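Local coordinates for protein ribose 5-phosphate isomerase (Giardia lamblia, PDB 3S5P) that probably interconverts ribose 5-phosphate and ribulose 5-phosphate in the pentose phosphate pathway, as a B-type (RpiB) sugar-phosphate isomerase, at residues V24-D29 with C81-C86; D34-L39 with V50-T55. One frame throughout, in Å; residues are numbered along the deposited sequence.

Contact 1. Residues V24-D29 with C81-C86; sequences VAFASD and CCILVC
Ile83 lies beneath the ring of Phe26, the two side chains running side by side in the same direction. Its CG1 sits 4.0 Å from the ring centroid and 16° off the normal, a CH-pi contact over one face, displaced toward CE1. A chi1 of -45° turns this branch beside the backbone N of Ile83, back along the strand, where CG1 also meets Val24 CG1 at 3.7 Å. That same Val24 methyl reaches Cys81 SG, and farther along the face Ser28 CB packs on Val85 CB at 3.6 Å. Helices 33-45 and 134-146 cover this side. On the reverse face two alanines of 24-29 do the touching: Ala25 CB meets Cys82 CB, and Ala27 CB touches Leu84 CD2 at 4.0 Å, with helix 65-75 behind them.

The pairing is parallel, the axes of the short segments approaching to 4.5 Å at 20°. Its hydrogen bonds alternate in direction, from Ala25 N to Cys81 O (3.0 Å) through to Asp29 N and Val85 O (3.1 Å). Between them CA-H groups approach the same carbonyls, as Cys82 CA does to Ala25 O at 3.2 Å. Ser28 OG turns instead to Arg36 of helix 33-45. Five backbone bonds thus pair N-H and C=O groups in the sheet interior, while mostly apolar side chains line both faces, the chemistry of a buried central strand pair in an alpha/beta core.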
loop_
_atom_site.group_PDB
_atom_site.type_symbol
_atom_site.label_atom_id
_atom_site.label_comp_id
_atom_site.label_asym_id
_atom_site.label_seq_id
_atom_site.Cartn_x
_atom_site.Cartn_y
_atom_site.Cartn_z
ATOM N N VAL A 24 -3.950 6.230 -19.655
ATOM C CA VAL A 24 -3.698 5.214 -18.643
ATOM C C VAL A 24 -2.753 4.095 -19.131
ATOM O O VAL A 24 -3.061 3.393 -20.086
ATOM C CB VAL A 24 -5.036 4.587 -18.191
ATOM C CG1 VAL A 24 -4.839 3.727 -16.949
ATOM C CG2 VAL A 24 -6.108 5.678 -17.976
ATOM N N ALA A 25 -1.619 3.925 -18.463
ATOM C CA ALA A 25 -0.673 2.857 -18.800
ATOM C C ALA A 25 -0.912 1.604 -17.969
ATOM O O ALA A 25 -1.341 1.694 -16.810
ATOM C CB ALA A 25 0.746 3.330 -18.647
ATOM N N PHE A 26 -0.665 0.436 -18.572
ATOM C CA PHE A 26 -0.906 -0.849 -17.929
ATOM C C PHE A 26 0.317 -1.750 -18.093
ATOM O O PHE A 26 0.850 -1.875 -19.203
ATOM C CB PHE A 26 -2.090 -1.573 -18.586
ATOM C CG PHE A 26 -3.450 -1.002 -18.274
ATOM C CD1 PHE A 26 -4.302 -1.645 -17.406
ATOM C CD2 PHE A 26 -3.906 0.127 -18.911
ATOM C CE1 PHE A 26 -5.581 -1.131 -17.150
ATOM C CE2 PHE A 26 -5.185 0.644 -18.671
ATOM C CZ PHE A 26 -6.021 0.019 -17.786
ATOM N N ALA A 27 0.753 -2.384 -17.004
ATOM C CA ALA A 27 1.845 -3.361 -17.057
ATOM C C ALA A 27 1.550 -4.487 -16.063
ATOM O O ALA A 27 0.829 -4.279 -15.055
ATOM C CB ALA A 27 3.184 -2.697 -16.766
ATOM N N SER A 28 2.047 -5.682 -16.336
ATOM C CA SER A 28 1.776 -6.800 -15.423
ATOM C C SER A 28 2.899 -7.825 -15.417
ATOM O O SER A 28 3.694 -7.860 -16.351
ATOM C CB SER A 28 0.438 -7.465 -15.742
ATOM O OG SER A 28 0.451 -8.002 -17.042
ATOM N N ASP A 29 2.983 -8.624 -14.352
ATOM C CA ASP A 29 3.907 -9.776 -14.337
ATOM C C ASP A 29 3.371 -10.892 -15.249
ATOM O O ASP A 29 2.296 -10.746 -15.849
ATOM C CB ASP A 29 4.156 -10.284 -12.902
ATOM C CG ASP A 29 2.907 -10.854 -12.242
ATOM O OD1 ASP A 29 3.075 -11.644 -11.287
ATOM O OD2 ASP A 29 1.762 -10.548 -12.667
ATOM N N CYS A 81 -1.483 8.090 -15.385
ATOM C CA CYS A 81 -1.248 7.142 -14.268
ATOM C C CYS A 81 -0.911 5.797 -14.869
ATOM O O CYS A 81 -1.064 5.609 -16.095
ATOM C CB CYS A 81 -2.485 6.997 -13.391
ATOM S SG CYS A 81 -3.921 6.416 -14.340
ATOM N N CYS A 82 -0.464 4.871 -14.017
ATOM C CA CYS A 82 -0.163 3.517 -14.463
ATOM C C CYS A 82 -0.805 2.491 -13.557
ATOM O O CYS A 82 -0.914 2.687 -12.338
ATOM C CB CYS A 82 1.342 3.276 -14.596
ATOM S SG CYS A 82 2.256 3.328 -13.027
ATOM N N ILE A 83 -1.283 1.409 -14.162
ATOM C CA ILE A 83 -1.930 0.339 -13.419
ATOM C C ILE A 83 -0.996 -0.858 -13.470
ATOM O O ILE A 83 -0.585 -1.255 -14.540
ATOM C CB ILE A 83 -3.270 -0.060 -14.053
ATOM C CG1 ILE A 83 -4.085 1.190 -14.412
ATOM C CG2 ILE A 83 -4.018 -1.108 -13.144
ATOM C CD1 ILE A 83 -4.343 2.175 -13.194
ATOM N N LEU A 84 -0.692 -1.428 -12.304
ATOM C CA LEU A 84 0.270 -2.490 -12.210
ATOM C C LEU A 84 -0.328 -3.760 -11.597
ATOM O O LEU A 84 -0.628 -3.810 -10.406
ATOM C CB LEU A 84 1.461 -2.002 -11.402
ATOM C CG LEU A 84 2.165 -0.734 -11.856
ATOM C CD1 LEU A 84 3.081 -0.300 -10.742
ATOM C CD2 LEU A 84 2.931 -0.935 -13.158
ATOM N N VAL A 85 -0.504 -4.778 -12.441
ATOM C CA VAL A 85 -1.034 -6.080 -12.042
ATOM C C VAL A 85 0.113 -7.002 -11.631
ATOM O O VAL A 85 1.005 -7.339 -12.411
ATOM C CB VAL A 85 -1.882 -6.692 -13.167
ATOM C CG1 VAL A 85 -2.612 -7.961 -12.700
ATOM C CG2 VAL A 85 -2.887 -5.637 -13.689
ATOM N N CYS A 86 0.066 -7.399 -10.371
ATOM C CA CYS A 86 1.142 -8.142 -9.721
ATOM C C CYS A 86 0.606 -9.448 -9.065
ATOM O O CYS A 86 -0.547 -9.839 -9.287
ATOM C CB CYS A 86 1.730 -7.219 -8.640
ATOM S SG CYS A 86 1.745 -5.369 -9.025
#

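Contact 2. Residues D34-L39 with V50-T55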
loop_
_atom_site.group_PDB
_atom_site.type_symbol
_atom_site.label_atom_id
_atom_site.label_comp_id
_atom_site.label_asym_id
_atom_site.label_seq_id
_atom_site.Cartn_x
_atom_site.Cartn_y
_atom_site.Cartn_z
ATOM N N ASP A 34 -3.937 -12.030 -18.067
ATOM C CA ASP A 34 -5.401 -12.123 -18.147
ATOM C C ASP A 34 -6.055 -10.901 -17.495
ATOM O O ASP A 34 -6.773 -10.164 -18.153
ATOM C CB ASP A 34 -5.932 -13.395 -17.468
ATOM C CG ASP A 34 -5.310 -14.660 -18.010
ATOM O OD1 ASP A 34 -6.059 -15.512 -18.537
ATOM O OD2 ASP A 34 -4.074 -14.804 -17.891
ATOM N N LEU A 35 -5.788 -10.687 -16.209
ATOM C CA LEU A 35 -6.319 -9.522 -15.497
ATOM C C LEU A 35 -5.984 -8.213 -16.215
ATOM O O LEU A 35 -6.859 -7.386 -16.420
ATOM C CB LEU A 35 -5.865 -9.512 -14.035
ATOM C CG LEU A 35 -6.554 -8.476 -13.151
ATOM C CD1 LEU A 35 -8.091 -8.652 -13.146
ATOM C CD2 LEU A 35 -5.979 -8.539 -11.758
ATOM N N ARG A 36 -4.731 -8.063 -16.646
ATOM C CA ARG A 36 -4.287 -6.819 -17.296
ATOM C C ARG A 36 -5.140 -6.477 -18.511
ATOM O O ARG A 36 -5.670 -5.356 -18.617
ATOM C CB ARG A 36 -2.816 -6.873 -17.708
ATOM C CG ARG A 36 -2.285 -5.472 -17.946
ATOM C CD ARG A 36 -0.911 -5.416 -18.553
ATOM N NE ARG A 36 -0.926 -5.825 -19.953
ATOM C CZ ARG A 36 -0.288 -6.899 -20.417
ATOM N NH1 ARG A 36 -0.356 -7.198 -21.709
ATOM N NH2 ARG A 36 0.419 -7.676 -19.597
ATOM N N MET A 37 -5.276 -7.475 -19.393
ATOM C CA MET A 37 -6.061 -7.396 -20.624
ATOM C C MET A 37 -7.514 -7.109 -20.357
ATOM O O MET A 37 -8.150 -6.314 -21.055
ATOM C CB MET A 37 -5.978 -8.723 -21.387
ATOM C CG MET A 37 -4.592 -9.092 -21.794
ATOM S SD MET A 37 -4.283 -8.429 -23.419
ATOM C CE MET A 37 -4.818 -9.836 -24.408
ATOM N N PHE A 38 -8.034 -7.797 -19.353
ATOM C CA PHE A 38 -9.404 -7.629 -18.933
ATOM C C PHE A 38 -9.633 -6.167 -18.469
ATOM O O PHE A 38 -10.558 -5.504 -18.942
ATOM C CB PHE A 38 -9.702 -8.669 -17.847
ATOM C CG PHE A 38 -10.995 -8.465 -17.148
ATOM C CD1 PHE A 38 -12.178 -8.945 -17.700
ATOM C CD2 PHE A 38 -11.033 -7.802 -15.924
ATOM C CE1 PHE A 38 -13.382 -8.756 -17.060
ATOM C CE2 PHE A 38 -12.233 -7.610 -15.265
ATOM C CZ PHE A 38 -13.414 -8.081 -15.833
ATOM N N LEU A 39 -8.772 -5.663 -17.581
ATOM C CA LEU A 39 -8.845 -4.267 -17.101
ATOM C C LEU A 39 -8.623 -3.270 -18.236
ATOM O O LEU A 39 -9.259 -2.210 -18.271
ATOM C CB LEU A 39 -7.835 -4.000 -15.966
ATOM C CG LEU A 39 -7.953 -4.872 -14.713
ATOM C CD1 LEU A 39 -6.767 -4.645 -13.821
ATOM C CD2 LEU A 39 -9.236 -4.547 -13.982
ATOM N N VAL A 50 -5.944 3.866 -23.437
ATOM C CA VAL A 50 -5.140 2.778 -22.888
ATOM C C VAL A 50 -3.805 2.631 -23.601
ATOM O O VAL A 50 -3.705 2.687 -24.858
ATOM C CB VAL A 50 -5.900 1.408 -22.960
ATOM C CG1 VAL A 50 -4.966 0.230 -22.745
ATOM C CG2 VAL A 50 -7.046 1.370 -21.953
ATOM N N MET A 51 -2.791 2.412 -22.782
ATOM C CA MET A 51 -1.454 2.108 -23.234
ATOM C C MET A 51 -1.019 0.823 -22.570
ATOM O O MET A 51 -0.725 0.781 -21.366
ATOM C CB MET A 51 -0.502 3.229 -22.870
ATOM C CG MET A 51 -0.684 4.470 -23.712
ATOM S SD MET A 51 0.050 5.924 -22.933
ATOM C CE MET A 51 1.531 5.204 -22.160
ATOM N N ASP A 52 -1.018 -0.229 -23.369
ATOM C CA ASP A 52 -0.583 -1.546 -22.966
ATOM C C ASP A 52 0.924 -1.554 -23.113
ATOM O O ASP A 52 1.440 -1.431 -24.220
ATOM C CB ASP A 52 -1.228 -2.571 -23.900
ATOM C CG ASP A 52 -0.853 -4.012 -23.575
ATOM O OD1 ASP A 52 0.240 -4.305 -23.049
ATOM O OD2 ASP A 52 -1.670 -4.877 -23.895
ATOM N N LEU A 53 1.629 -1.672 -21.999
ATOM C CA LEU A 53 3.082 -1.669 -22.046
ATOM C C LEU A 53 3.647 -3.067 -22.026
ATOM O O LEU A 53 4.772 -3.288 -22.480
ATOM C CB LEU A 53 3.665 -0.830 -20.923
ATOM C CG LEU A 53 3.515 0.668 -21.204
ATOM C CD1 LEU A 53 3.763 1.405 -19.949
ATOM C CD2 LEU A 53 4.468 1.127 -22.298
ATOM N N GLY A 54 2.862 -4.023 -21.544
ATOM C CA GLY A 54 3.235 -5.431 -21.675
ATOM C C GLY A 54 3.560 -6.208 -20.399
ATOM O O GLY A 54 3.492 -5.681 -19.258
ATOM N N THR A 55 3.934 -7.470 -20.640
ATOM C CA THR A 55 4.100 -8.521 -19.638
ATOM C C THR A 55 5.574 -8.689 -19.225
ATOM O O THR A 55 6.342 -9.415 -19.874
ATOM C CB THR A 55 3.522 -9.853 -20.193
ATOM O OG1 THR A 55 2.106 -9.723 -20.369
ATOM C CG2 THR A 55 3.814 -11.043 -19.274
#
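Arg36 extends from its helix with chi1 -162° and CG anti to the backbone N, then bends at chi3 (72°), which brings the guanidinium beside Gly54 and Thr55. Asp52 answers with its CG likewise anti to N, which puts its carboxylate oxygens beside Arg36 NH1. The two side chains cross at about a right angle and their planar groups are 63° apart, so the salt bridge is not a flat, two-pronged pairing: Arg36 NH1 lies 3.2 Å from Asp52 OD1, in an oblique approach, and makes only a weak hydrogen bond to Asp52 OD2 at 3.4 Å. Within these two segments the firmer bond is at NH2. Arg36 NH2 donates to Thr55 OG1 over 2.8 Å, nearly straight and with the oxygen 8° out of the guanidinium plane. The same nitrogen also bonds to Ser28 OG. Over one guanidinium face, toward its rim, lies the carbonyl carbon of Gly54, 3.6 Å from Arg36 NH2.

Gln40 bridges the pair, its OE1 accepting a hydrogen bond from Arg36 NE and its NE2 donating to Asp52 OD2. These partners restrict rotation of the guanidinium at several points. The helix and strand run nearly antiparallel, their short-segment axes approaching to 10.3 Å, and Asp52 and Thr55 are exposed while Arg36 is buried. This is the helix-to-second-strand packing of a beta-alpha-beta unit at one edge of a Rossmann-like parallel sheet.

From the N terminus, strand 23-28 supplies the first half of contact 1; after segment 34-39, the rest of helix 33-45 and a turn of chain lead to strand 49-54, closing contact 2 over ten intervening residues. The chain continues through helix 65-75 before strand 81-86 completes contact 1, so contact 2 lies wholly within the longer loop that contact 1 closes. Strand 23-28 is shared ground, flanked by 81-86 on one side and 49-54 on the other, Phe26 N hydrogen-bonding to Met51 O (2.8 Å). Helix 33-45 joins the two contacts over one face, where Leu35 CD2 packs on Val85 CG1. Together they tie the sheet's centre to its 49-54 edge.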